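Local coordinates for phage-like element PBSX protein XepA (Bacillus subtilis, PDB 6IA5), which is of unknown function, assembles as a pentamer, and does not seem to be involved in lysis of the host cell, at residues Val39-Asn45 and Phe133-Ser138; Ser55-Arg61 and Ser115-Phe121; Arg78-Ile84 and Thr95-Val101. All coordinates share one frame; numbering follows the deposited sequence.

Contact 1 (Val39-Asn45 and Phe133-Ser138); sequences VAEILTN and FVLYQS
Ile42 lies over one face of the Tyr136 ring, its CB 4.0 Å from the ring centroid and displaced toward the rim, a CH-pi contact between the members of a non-hydrogen-bonded pair. With CG1 anti to the backbone N (chi1 -176°), the isoleucine runs on past the ring, and its CD1 reaches Val134 CG1 at 3.9 Å. Ala40 meets the same ring differently: its CB sits at the edge, near the ring plane, 3.8 Å from CD2. On the face that carries Gln137, the two methyls of Leu43 lie against that side chain, CD2 3.8 Å from OE1 and CD1 near NE2, which is itself bonded to Gln56 of the facing sheet. Thr44 turns its methyl CG2 obliquely to the Phe133 ring, 3.7 Å from CE2. Backbone bonds pair Glu41 with Gln137 in both directions, and Leu43 N donates to Leu135 O at 2.7 Å. Beyond the Glu41-Gln137 pair, Ser138 OG donates to Val39 O from above the carbonyl plane. The arrangement is that of a beta sandwich: the outermost strand of its sheet within the chain pairs antiparallel with its neighbour, while Ala40, by backbone bonding and packing, and Val134 and Tyr136, by packing, meet a second subunit.

Contact 2 (Ser55-Arg61 and Ser115-Phe121); sequences SQLGQDR and SKRYYRF. With ACT (acetate ion), chain B.
Asp60 extends its carboxylate with CG anti to the backbone N (chi1 -168°), and Arg117, likewise anti at chi1 180° and straight from CG to NE, brings the edge of its guanidinium to the carboxylate. The arginine grips side-on: NE donates to OD1 of Asp60 from above the carboxylate plane, while NH2 of Arg117 meets OD2 of Asp60 on the syn side at 2.9 Å. The two flat groups stand 45° apart. Tyr75 of a neighbouring subunit makes a cation-pi contact with the same guanidinium, tying this salt bridge to the pentamer interface.

Gln59 and Tyr119 face each other as a hydrogen-bonded pair, and Gln59 CB lies over the ring 3.5 Å from its centroid; CG of Arg61 approaches that ring at the edge, 3.6 Å from CD1. Here strand 53-60, an outermost strand of its sheet within the chain, lies antiparallel to strand 118-125 in the second sheet of a beta sandwich. Where the strand is interrupted, Gln56 takes over with both backbone and side chain: its N donates to Phe121 O at 2.9 Å, and its OE1, which has Gln137 as second partner, accepts Phe121 N on a lone pair at 3.0 Å. At the other end Arg61 NH1 donates to Lys116 O at 3.1 Å, while Arg61 NE is bonded to Ile67 O. A water joins Tyr119 OH to Asp60 O.

Contact 3 (Arg78-Ile84 and Thr95-Val101); sequences REGTLFI and TTAAVNV
Strands 80-84 and 97-101 run antiparallel, their axes 4.6 Å apart at closest and 156° from parallel, with paired backbone bonds at Gly80-Val101, Leu82-Val99 and Ile84-Ala97. They are the two arms of a beta hairpin, and the second arm is an outermost strand of its sheet within the chain. Leu82 and Val101 share one face, the leucine CB 4.3 Å from Val101 CG2, and Ile84 and Ala97 continue the row. Leu82, Ile84 and Val101 reach into the sandwich, where they meet strands 69-76 and 107-113. Phe83 occupies the other face; with CG anti to the carbonyl carbon (chi1 -63°), its ring is set against Ala98 and Thr95. The ring meets Ala98 CB obliquely, 3.6 Å from CD1, and Thr95 CG2 at the edge, 3.7 Å from the same CD1; Arg122 adds a cation-pi contact. The Thr81 and Asn100 side chains run alongside each other on this face. At the corner of the second arm Thr96 and Ala97 both face Ile84, a classic beta bulge. Ile84 O takes two donors there: Ala97 N on a lone pair at 3.2 Å, and the closer Thr96 N, in the carbonyl plane, at 2.7 Å.

The three contacts illustrate how two four-stranded antiparallel sheets, each with strand order 1-4-2-3, close into one sandwich. Contact 1 pairs strands 41-44 and 133-140 in one sheet. Contacts 2 and 3 belong to the other, where strands 118-125 and 80-87 are neighbours. The centres of the three contacts lie about 14 to 16 Å from one another. In sequence contact 3, a hairpin, falls between the two segments of contact 2, which in turn falls between those of contact 1, so the longest-range pairing encloses the others. Across the core, Leu82 CD1 packs on Leu135 CD1 at 3.9 Å, while Phe121 CE1 packs on Ile84 CG1 within the second sheet. Contacts 1 and 2 also meet other subunits of the pentamer.

Contact 1 (Val39-Asn45 and Phe133-Ser138)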
loop_
_atom_site.group_PDB
_atom_site.type_symbol
_atom_site.label_atom_id
_atom_site.label_comp_id
_atom_site.label_asym_id
_atom_site.label_seq_id
_atom_site.Cartn_x
_atom_site.Cartn_y
_atom_site.Cartn_z
ATOM N N VAL E 39 14.769 -27.252 -4.852
ATOM C CA VAL E 39 15.194 -28.640 -5.018
ATOM C C VAL E 39 13.942 -29.523 -4.957
ATOM O O VAL E 39 12.992 -29.185 -4.251
ATOM C CB VAL E 39 16.244 -29.038 -3.950
ATOM C CG1 VAL E 39 16.714 -30.479 -4.141
ATOM C CG2 VAL E 39 17.463 -28.104 -4.027
ATOM N N ALA E 40 13.927 -30.647 -5.695
ATOM C CA ALA E 40 12.834 -31.599 -5.557
ATOM C C ALA E 40 13.376 -33.017 -5.374
ATOM O O ALA E 40 14.479 -33.334 -5.814
ATOM C CB ALA E 40 11.898 -31.500 -6.741
ATOM N N GLU E 41 12.582 -33.862 -4.706
ATOM C CA GLU E 41 12.811 -35.296 -4.622
ATOM C C GLU E 41 11.739 -35.987 -5.483
ATOM O O GLU E 41 10.561 -35.623 -5.416
ATOM C CB GLU E 41 12.677 -35.736 -3.164
ATOM C CG GLU E 41 12.732 -37.252 -2.987
ATOM C CD GLU E 41 12.548 -37.798 -1.572
ATOM O OE1 GLU E 41 11.785 -37.219 -0.769
ATOM O OE2 GLU E 41 13.173 -38.798 -1.262
ATOM N N ILE E 42 12.141 -36.976 -6.300
ATOM C CA ILE E 42 11.132 -37.816 -6.936
ATOM C C ILE E 42 10.637 -38.839 -5.908
ATOM O O ILE E 42 11.431 -39.576 -5.342
ATOM C CB ILE E 42 11.605 -38.430 -8.275
ATOM C CG1 ILE E 42 10.477 -39.222 -8.946
ATOM C CG2 ILE E 42 12.874 -39.273 -8.108
ATOM C CD1 ILE E 42 10.773 -39.641 -10.389
ATOM N N LEU E 43 9.330 -38.828 -5.620
ATOM C CA LEU E 43 8.784 -39.705 -4.600
ATOM C C LEU E 43 8.541 -41.107 -5.161
ATOM O O LEU E 43 8.715 -42.091 -4.443
ATOM C CB LEU E 43 7.454 -39.145 -4.088
ATOM C CG LEU E 43 7.500 -37.820 -3.335
ATOM C CD1 LEU E 43 6.196 -37.617 -2.603
ATOM C CD2 LEU E 43 8.663 -37.775 -2.343
ATOM N N THR E 44 8.075 -41.179 -6.419
ATOM C CA THR E 44 7.751 -42.446 -7.056
ATOM C C THR E 44 7.701 -42.230 -8.562
ATOM O O THR E 44 7.356 -41.136 -9.025
ATOM C CB THR E 44 6.404 -42.995 -6.537
ATOM O OG1 THR E 44 6.160 -44.259 -7.164
ATOM C CG2 THR E 44 5.223 -42.086 -6.817
ATOM N N ASN E 45 8.031 -43.275 -9.322
ATOM C CA ASN E 45 7.691 -43.317 -10.736
ATOM C C ASN E 45 7.011 -44.642 -11.109
ATOM O O ASN E 45 6.987 -45.010 -12.279
ATOM C CB ASN E 45 8.892 -43.034 -11.634
ATOM C CG ASN E 45 9.953 -44.115 -11.542
ATOM O OD1 ASN E 45 9.834 -45.052 -10.760
ATOM N ND2 ASN E 45 10.984 -44.008 -12.353
ATOM N N PHE E 133 4.108 -42.328 -14.892
ATOM C CA PHE E 133 3.795 -41.534 -13.706
ATOM C C PHE E 133 5.073 -41.074 -13.005
ATOM O O PHE E 133 5.950 -41.885 -12.749
ATOM C CB PHE E 133 2.973 -42.378 -12.726
ATOM C CG PHE E 133 2.573 -41.744 -11.411
ATOM C CD1 PHE E 133 2.109 -40.431 -11.345
ATOM C CD2 PHE E 133 2.625 -42.485 -10.234
ATOM C CE1 PHE E 133 1.733 -39.883 -10.123
ATOM C CE2 PHE E 133 2.246 -41.930 -9.019
ATOM C CZ PHE E 133 1.794 -40.631 -8.967
ATOM N N VAL E 134 5.164 -39.774 -12.675
ATOM C CA VAL E 134 6.202 -39.251 -11.787
ATOM C C VAL E 134 5.548 -38.281 -10.809
ATOM O O VAL E 134 4.624 -37.542 -11.175
ATOM C CB VAL E 134 7.365 -38.551 -12.518
ATOM C CG1 VAL E 134 8.209 -39.500 -13.353
ATOM C CG2 VAL E 134 6.892 -37.375 -13.366
ATOM N N LEU E 135 6.059 -38.284 -9.573
ATOM C CA LEU E 135 5.573 -37.403 -8.527
ATOM C C LEU E 135 6.774 -36.789 -7.816
ATOM O O LEU E 135 7.612 -37.521 -7.302
ATOM C CB LEU E 135 4.718 -38.239 -7.570
ATOM C CG LEU E 135 4.083 -37.477 -6.405
ATOM C CD1 LEU E 135 3.225 -36.310 -6.886
ATOM C CD2 LEU E 135 3.245 -38.439 -5.560
ATOM N N TYR E 136 6.862 -35.446 -7.818
ATOM C CA TYR E 136 7.981 -34.700 -7.239
ATOM C C TYR E 136 7.512 -33.882 -6.042
ATOM O O TYR E 136 6.394 -33.352 -6.042
ATOM C CB TYR E 136 8.602 -33.742 -8.272
ATOM C CG TYR E 136 9.544 -34.424 -9.236
ATOM C CD1 TYR E 136 9.067 -35.133 -10.335
ATOM C CD2 TYR E 136 10.911 -34.415 -9.016
ATOM C CE1 TYR E 136 9.932 -35.769 -11.219
ATOM C CE2 TYR E 136 11.798 -35.042 -9.888
ATOM C CZ TYR E 136 11.299 -35.737 -10.974
ATOM O OH TYR E 136 12.177 -36.342 -11.820
ATOM N N GLN E 137 8.414 -33.737 -5.065
ATOM C CA GLN E 137 8.111 -33.019 -3.837
ATOM C C GLN E 137 9.248 -32.050 -3.504
ATOM O O GLN E 137 10.405 -32.466 -3.441
ATOM C CB GLN E 137 7.930 -34.018 -2.701
ATOM C CG GLN E 137 7.539 -33.369 -1.372
ATOM C CD GLN E 137 7.251 -34.432 -0.339
ATOM O OE1 GLN E 137 8.177 -35.028 0.239
ATOM N NE2 GLN E 137 5.966 -34.703 -0.118
ATOM N N SER E 138 8.891 -30.768 -3.294
ATOM C CA SER E 138 9.819 -29.760 -2.793
ATOM C C SER E 138 9.367 -29.336 -1.395
ATOM O O SER E 138 8.169 -29.297 -1.118
ATOM C CB SER E 138 9.900 -28.551 -3.701
ATOM O OG SER E 138 10.447 -28.893 -4.970
HETATM O O HOH W 1 10.785 -34.781 0.163
HETATM O O HOH W 2 6.016 -44.090 -14.754
#

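Contact 2 (Ser55-Arg61 and Ser115-Phe121)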
loop_
_atom_site.group_PDB
_atom_site.type_symbol
_atom_site.label_atom_id
_atom_site.label_comp_id
_atom_site.label_asym_id
_atom_site.label_seq_id
_atom_site.Cartn_x
_atom_site.Cartn_y
_atom_site.Cartn_z
ATOM N N SER E 55 0.841 -43.812 -1.426
ATOM C CA SER E 55 0.861 -43.090 -0.163
ATOM C C SER E 55 2.293 -42.968 0.321
ATOM O O SER E 55 2.926 -43.969 0.617
ATOM C CB SER E 55 0.058 -43.788 0.889
ATOM O OG SER E 55 -1.292 -43.414 0.787
ATOM N N GLN E 56 2.792 -41.737 0.397
ATOM C CA GLN E 56 4.123 -41.498 0.932
ATOM C C GLN E 56 4.075 -41.806 2.425
ATOM O O GLN E 56 3.066 -41.493 3.071
ATOM C CB GLN E 56 4.471 -40.009 0.730
ATOM C CG GLN E 56 5.875 -39.660 1.172
ATOM C CD GLN E 56 6.182 -38.183 1.006
ATOM O OE1 GLN E 56 5.289 -37.317 1.032
ATOM N NE2 GLN E 56 7.470 -37.895 0.835
ATOM N N LEU E 57 5.168 -42.363 2.981
ATOM C CA LEU E 57 5.224 -42.484 4.434
ATOM C C LEU E 57 5.256 -41.093 5.031
ATOM O O LEU E 57 5.865 -40.200 4.442
ATOM C CB LEU E 57 6.454 -43.288 4.873
ATOM C CG LEU E 57 6.427 -44.777 4.508
ATOM C CD1 LEU E 57 7.643 -45.495 5.078
ATOM C CD2 LEU E 57 5.146 -45.457 5.001
ATOM N N GLY E 58 4.628 -40.938 6.205
ATOM C CA GLY E 58 4.614 -39.667 6.915
ATOM C C GLY E 58 6.026 -39.108 7.078
ATOM O O GLY E 58 6.950 -39.839 7.433
ATOM N N GLN E 59 6.187 -37.822 6.755
ATOM C CA GLN E 59 7.465 -37.126 6.834
ATOM C C GLN E 59 7.426 -36.214 8.056
ATOM O O GLN E 59 6.553 -35.362 8.161
ATOM C CB GLN E 59 7.655 -36.275 5.573
ATOM C CG GLN E 59 7.512 -37.044 4.264
ATOM C CD GLN E 59 8.701 -37.938 4.032
ATOM O OE1 GLN E 59 9.808 -37.473 3.764
ATOM N NE2 GLN E 59 8.483 -39.242 4.107
ATOM N N ASP E 60 8.361 -36.413 8.984
ATOM C CA ASP E 60 8.438 -35.605 10.189
ATOM C C ASP E 60 9.044 -34.245 9.825
ATOM O O ASP E 60 10.124 -34.202 9.224
ATOM C CB ASP E 60 9.286 -36.324 11.237
ATOM C CG ASP E 60 9.217 -35.735 12.643
ATOM O OD1 ASP E 60 8.627 -34.649 12.837
ATOM O OD2 ASP E 60 9.748 -36.391 13.552
ATOM N N ARG E 61 8.352 -33.145 10.169
ATOM C CA ARG E 61 8.878 -31.809 9.890
ATOM C C ARG E 61 10.028 -31.457 10.834
ATOM O O ARG E 61 10.844 -30.599 10.508
ATOM C CB ARG E 61 7.816 -30.734 10.134
ATOM C CG ARG E 61 6.676 -30.763 9.125
ATOM C CD ARG E 61 5.534 -29.901 9.624
ATOM N NE ARG E 61 6.031 -28.551 9.671
ATOM C CZ ARG E 61 5.520 -27.563 10.378
ATOM N NH1 ARG E 61 4.382 -27.720 11.025
ATOM N NH2 ARG E 61 6.163 -26.411 10.425
ATOM N N SER E 115 1.264 -27.156 9.366
ATOM C CA SER E 115 1.054 -26.853 10.779
ATOM C C SER E 115 1.191 -28.073 11.688
ATOM O O SER E 115 1.687 -27.929 12.797
ATOM C CB SER E 115 -0.219 -26.097 11.032
ATOM O OG SER E 115 -1.221 -26.558 10.163
ATOM N N LYS E 116 0.799 -29.267 11.221
ATOM C CA LYS E 116 0.919 -30.446 12.065
ATOM C C LYS E 116 2.334 -30.995 11.930
ATOM O O LYS E 116 3.106 -30.523 11.102
ATOM C CB LYS E 116 -0.131 -31.482 11.656
ATOM C CG LYS E 116 -1.546 -30.934 11.622
ATOM C CD LYS E 116 -2.597 -31.993 11.499
ATOM C CE LYS E 116 -3.975 -31.356 11.555
ATOM N NZ LYS E 116 -5.038 -32.365 11.327
ATOM N N ARG E 117 2.643 -32.044 12.696
ATOM C CA ARG E 117 4.003 -32.537 12.771
ATOM C C ARG E 117 4.450 -33.253 11.486
ATOM O O ARG E 117 5.611 -33.142 11.097
ATOM C CB ARG E 117 4.183 -33.391 14.023
ATOM C CG ARG E 117 5.595 -33.936 14.149
ATOM C CD ARG E 117 5.828 -34.526 15.520
ATOM N NE ARG E 117 7.138 -35.139 15.447
ATOM C CZ ARG E 117 7.742 -35.742 16.463
ATOM N NH1 ARG E 117 7.131 -35.865 17.624
ATOM N NH2 ARG E 117 8.956 -36.233 16.307
ATOM N N TYR E 118 3.546 -33.999 10.838
ATOM C CA TYR E 118 3.895 -34.881 9.731
ATOM C C TYR E 118 3.126 -34.460 8.485
ATOM O O TYR E 118 1.969 -34.043 8.590
ATOM C CB TYR E 118 3.511 -36.336 10.052
ATOM C CG TYR E 118 4.173 -36.879 11.292
ATOM C CD1 TYR E 118 5.432 -37.459 11.228
ATOM C CD2 TYR E 118 3.561 -36.778 12.534
ATOM C CE1 TYR E 118 6.061 -37.944 12.365
ATOM C CE2 TYR E 118 4.175 -37.252 13.680
ATOM C CZ TYR E 118 5.422 -37.847 13.585
ATOM O OH TYR E 118 6.046 -38.320 14.698
ATOM N N TYR E 119 3.777 -34.596 7.323
ATOM C CA TYR E 119 3.138 -34.332 6.040
ATOM C C TYR E 119 3.326 -35.557 5.146
ATOM O O TYR E 119 4.243 -36.352 5.377
ATOM C CB TYR E 119 3.692 -33.051 5.385
ATOM C CG TYR E 119 5.177 -33.052 5.118
ATOM C CD1 TYR E 119 6.083 -32.697 6.113
ATOM C CD2 TYR E 119 5.690 -33.422 3.877
ATOM C CE1 TYR E 119 7.452 -32.715 5.890
ATOM C CE2 TYR E 119 7.060 -33.424 3.636
ATOM C CZ TYR E 119 7.942 -33.070 4.645
ATOM O OH TYR E 119 9.289 -33.115 4.414
ATOM N N ARG E 120 2.469 -35.681 4.113
ATOM C CA ARG E 120 2.677 -36.690 3.090
ATOM C C ARG E 120 1.907 -36.292 1.840
ATOM O O ARG E 120 0.967 -35.488 1.907
ATOM C CB ARG E 120 2.150 -38.060 3.567
ATOM C CG ARG E 120 0.632 -38.177 3.499
ATOM C CD ARG E 120 0.160 -39.569 3.915
ATOM N NE ARG E 120 -1.292 -39.646 3.845
ATOM C CZ ARG E 120 -2.008 -40.687 4.276
ATOM N NH1 ARG E 120 -1.395 -41.750 4.761
ATOM N NH2 ARG E 120 -3.330 -40.653 4.241
ATOM N N PHE E 121 2.341 -36.859 0.710
ATOM C CA PHE E 121 1.553 -36.868 -0.505
ATOM C C PHE E 121 0.849 -38.220 -0.593
ATOM O O PHE E 121 1.428 -39.254 -0.257
ATOM C CB PHE E 121 2.454 -36.696 -1.734
ATOM C CG PHE E 121 2.986 -35.297 -1.952
ATOM C CD1 PHE E 121 2.748 -34.282 -1.029
ATOM C CD2 PHE E 121 3.735 -35.005 -3.081
ATOM C CE1 PHE E 121 3.255 -32.998 -1.234
ATOM C CE2 PHE E 121 4.250 -33.726 -3.275
ATOM C CZ PHE E 121 4.015 -32.730 -2.355
HETATM C C ACT B . -4.512 -35.544 13.552
HETATM O O ACT B . -3.751 -36.455 13.974
HETATM O OXT ACT B . -4.059 -34.403 13.401
HETATM C CH3 ACT B . -5.981 -35.738 13.222
HETATM O O HOH W 3 1.488 -42.677 5.049
HETATM O O HOH W 4 10.377 -34.855 2.842
HETATM O O HOH W 5 10.816 -34.208 6.630
#

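Contact 3 (Arg78-Ile84 and Thr95-Val101)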
loop_
_atom_site.group_PDB
_atom_site.type_symbol
_atom_site.label_atom_id
_atom_site.label_comp_id
_atom_site.label_asym_id
_atom_site.label_seq_id
_atom_site.Cartn_x
_atom_site.Cartn_y
_atom_site.Cartn_z
ATOM N N ARG E 78 -2.606 -40.812 -17.434
ATOM C CA ARG E 78 -4.039 -40.903 -17.181
ATOM C C ARG E 78 -4.383 -40.019 -15.986
ATOM O O ARG E 78 -3.519 -39.751 -15.156
ATOM C CB ARG E 78 -4.445 -42.339 -16.816
ATOM C CG ARG E 78 -4.103 -43.385 -17.865
ATOM C CD ARG E 78 -4.972 -43.213 -19.093
ATOM N NE ARG E 78 -4.561 -44.208 -20.074
ATOM C CZ ARG E 78 -5.118 -44.394 -21.259
ATOM N NH1 ARG E 78 -4.551 -45.223 -22.114
ATOM N NH2 ARG E 78 -6.225 -43.754 -21.595
ATOM N N GLU E 79 -5.664 -39.667 -15.855
ATOM C CA GLU E 79 -6.067 -38.740 -14.814
ATOM C C GLU E 79 -6.030 -39.398 -13.427
ATOM O O GLU E 79 -6.190 -40.616 -13.268
ATOM C CB GLU E 79 -7.423 -38.116 -15.139
ATOM C CG GLU E 79 -8.569 -39.030 -14.765
ATOM C CD GLU E 79 -9.965 -38.526 -15.016
ATOM O OE1 GLU E 79 -10.900 -39.155 -14.511
ATOM O OE2 GLU E 79 -10.119 -37.524 -15.715
ATOM N N GLY E 80 -5.823 -38.543 -12.423
ATOM C CA GLY E 80 -5.785 -38.938 -11.023
ATOM C C GLY E 80 -5.958 -37.711 -10.139
ATOM O O GLY E 80 -6.308 -36.642 -10.634
ATOM N N THR E 81 -5.704 -37.882 -8.835
ATOM C CA THR E 81 -5.829 -36.801 -7.870
ATOM C C THR E 81 -4.648 -36.852 -6.914
ATOM O O THR E 81 -4.327 -37.917 -6.395
ATOM C CB THR E 81 -7.127 -36.921 -7.068
ATOM O OG1 THR E 81 -8.161 -37.099 -8.031
ATOM C CG2 THR E 81 -7.449 -35.681 -6.264
ATOM N N LEU E 82 -4.004 -35.690 -6.711
ATOM C CA LEU E 82 -2.937 -35.569 -5.720
ATOM C C LEU E 82 -3.469 -34.874 -4.463
ATOM O O LEU E 82 -4.113 -33.837 -4.554
ATOM C CB LEU E 82 -1.767 -34.783 -6.334
ATOM C CG LEU E 82 -0.636 -34.431 -5.360
ATOM C CD1 LEU E 82 -0.006 -35.706 -4.800
ATOM C CD2 LEU E 82 0.404 -33.557 -6.051
ATOM N N PHE E 83 -3.188 -35.466 -3.302
ATOM C CA PHE E 83 -3.562 -34.916 -2.008
ATOM C C PHE E 83 -2.293 -34.597 -1.229
ATOM O O PHE E 83 -1.357 -35.392 -1.215
ATOM C CB PHE E 83 -4.355 -35.950 -1.185
ATOM C CG PHE E 83 -5.667 -36.351 -1.818
ATOM C CD1 PHE E 83 -6.800 -35.560 -1.693
ATOM C CD2 PHE E 83 -5.754 -37.502 -2.592
ATOM C CE1 PHE E 83 -7.985 -35.908 -2.328
ATOM C CE2 PHE E 83 -6.948 -37.862 -3.199
ATOM C CZ PHE E 83 -8.063 -37.062 -3.062
ATOM N N ILE E 84 -2.287 -33.432 -0.574
ATOM C CA ILE E 84 -1.273 -33.103 0.410
ATOM C C ILE E 84 -1.951 -33.200 1.765
ATOM O O ILE E 84 -2.978 -32.558 1.990
ATOM C CB ILE E 84 -0.659 -31.698 0.195
ATOM C CG1 ILE E 84 0.003 -31.569 -1.182
ATOM C CG2 ILE E 84 0.322 -31.382 1.325
ATOM C CD1 ILE E 84 0.665 -30.195 -1.420
ATOM N N THR E 95 -6.661 -33.873 4.999
ATOM C CA THR E 95 -6.267 -33.374 3.695
ATOM C C THR E 95 -6.150 -31.860 3.750
ATOM O O THR E 95 -7.136 -31.189 4.074
ATOM C CB THR E 95 -7.307 -33.734 2.622
ATOM O OG1 THR E 95 -7.440 -35.155 2.687
ATOM C CG2 THR E 95 -6.845 -33.332 1.236
ATOM N N THR E 96 -4.980 -31.321 3.390
ATOM C CA THR E 96 -4.816 -29.872 3.412
ATOM C C THR E 96 -5.059 -29.313 2.013
ATOM O O THR E 96 -5.547 -28.195 1.871
ATOM C CB THR E 96 -3.413 -29.463 3.868
ATOM O OG1 THR E 96 -3.168 -30.118 5.110
ATOM C CG2 THR E 96 -3.228 -27.963 3.984
ATOM N N ALA E 97 -4.691 -30.088 0.984
ATOM C CA ALA E 97 -4.890 -29.629 -0.382
ATOM C C ALA E 97 -5.144 -30.830 -1.274
ATOM O O ALA E 97 -4.666 -31.919 -0.973
ATOM C CB ALA E 97 -3.697 -28.827 -0.880
ATOM N N ALA E 98 -5.854 -30.580 -2.376
ATOM C CA ALA E 98 -6.163 -31.638 -3.330
ATOM C C ALA E 98 -6.234 -31.011 -4.716
ATOM O O ALA E 98 -6.858 -29.959 -4.887
ATOM C CB ALA E 98 -7.489 -32.275 -2.955
ATOM N N VAL E 99 -5.563 -31.638 -5.692
ATOM C CA VAL E 99 -5.577 -31.124 -7.046
ATOM C C VAL E 99 -5.868 -32.278 -8.001
ATOM O O VAL E 99 -5.282 -33.352 -7.875
ATOM C CB VAL E 99 -4.260 -30.401 -7.407
ATOM C CG1 VAL E 99 -4.083 -29.108 -6.628
ATOM C CG2 VAL E 99 -3.028 -31.300 -7.285
ATOM N N ASN E 100 -6.782 -32.024 -8.947
ATOM C CA ASN E 100 -7.023 -32.942 -10.050
ATOM C C ASN E 100 -5.849 -32.909 -11.016
ATOM O O ASN E 100 -5.365 -31.855 -11.367
ATOM C CB ASN E 100 -8.363 -32.690 -10.745
ATOM C CG ASN E 100 -9.507 -32.960 -9.788
ATOM O OD1 ASN E 100 -10.271 -32.049 -9.493
ATOM N ND2 ASN E 100 -9.595 -34.176 -9.251
ATOM N N VAL E 101 -5.401 -34.089 -11.438
ATOM C CA VAL E 101 -4.309 -34.192 -12.383
ATOM C C VAL E 101 -4.892 -34.755 -13.684
ATOM O O VAL E 101 -5.295 -35.920 -13.714
ATOM C CB VAL E 101 -3.202 -35.084 -11.799
ATOM C CG1 VAL E 101 -2.063 -35.308 -12.779
ATOM C CG2 VAL E 101 -2.690 -34.541 -10.476
#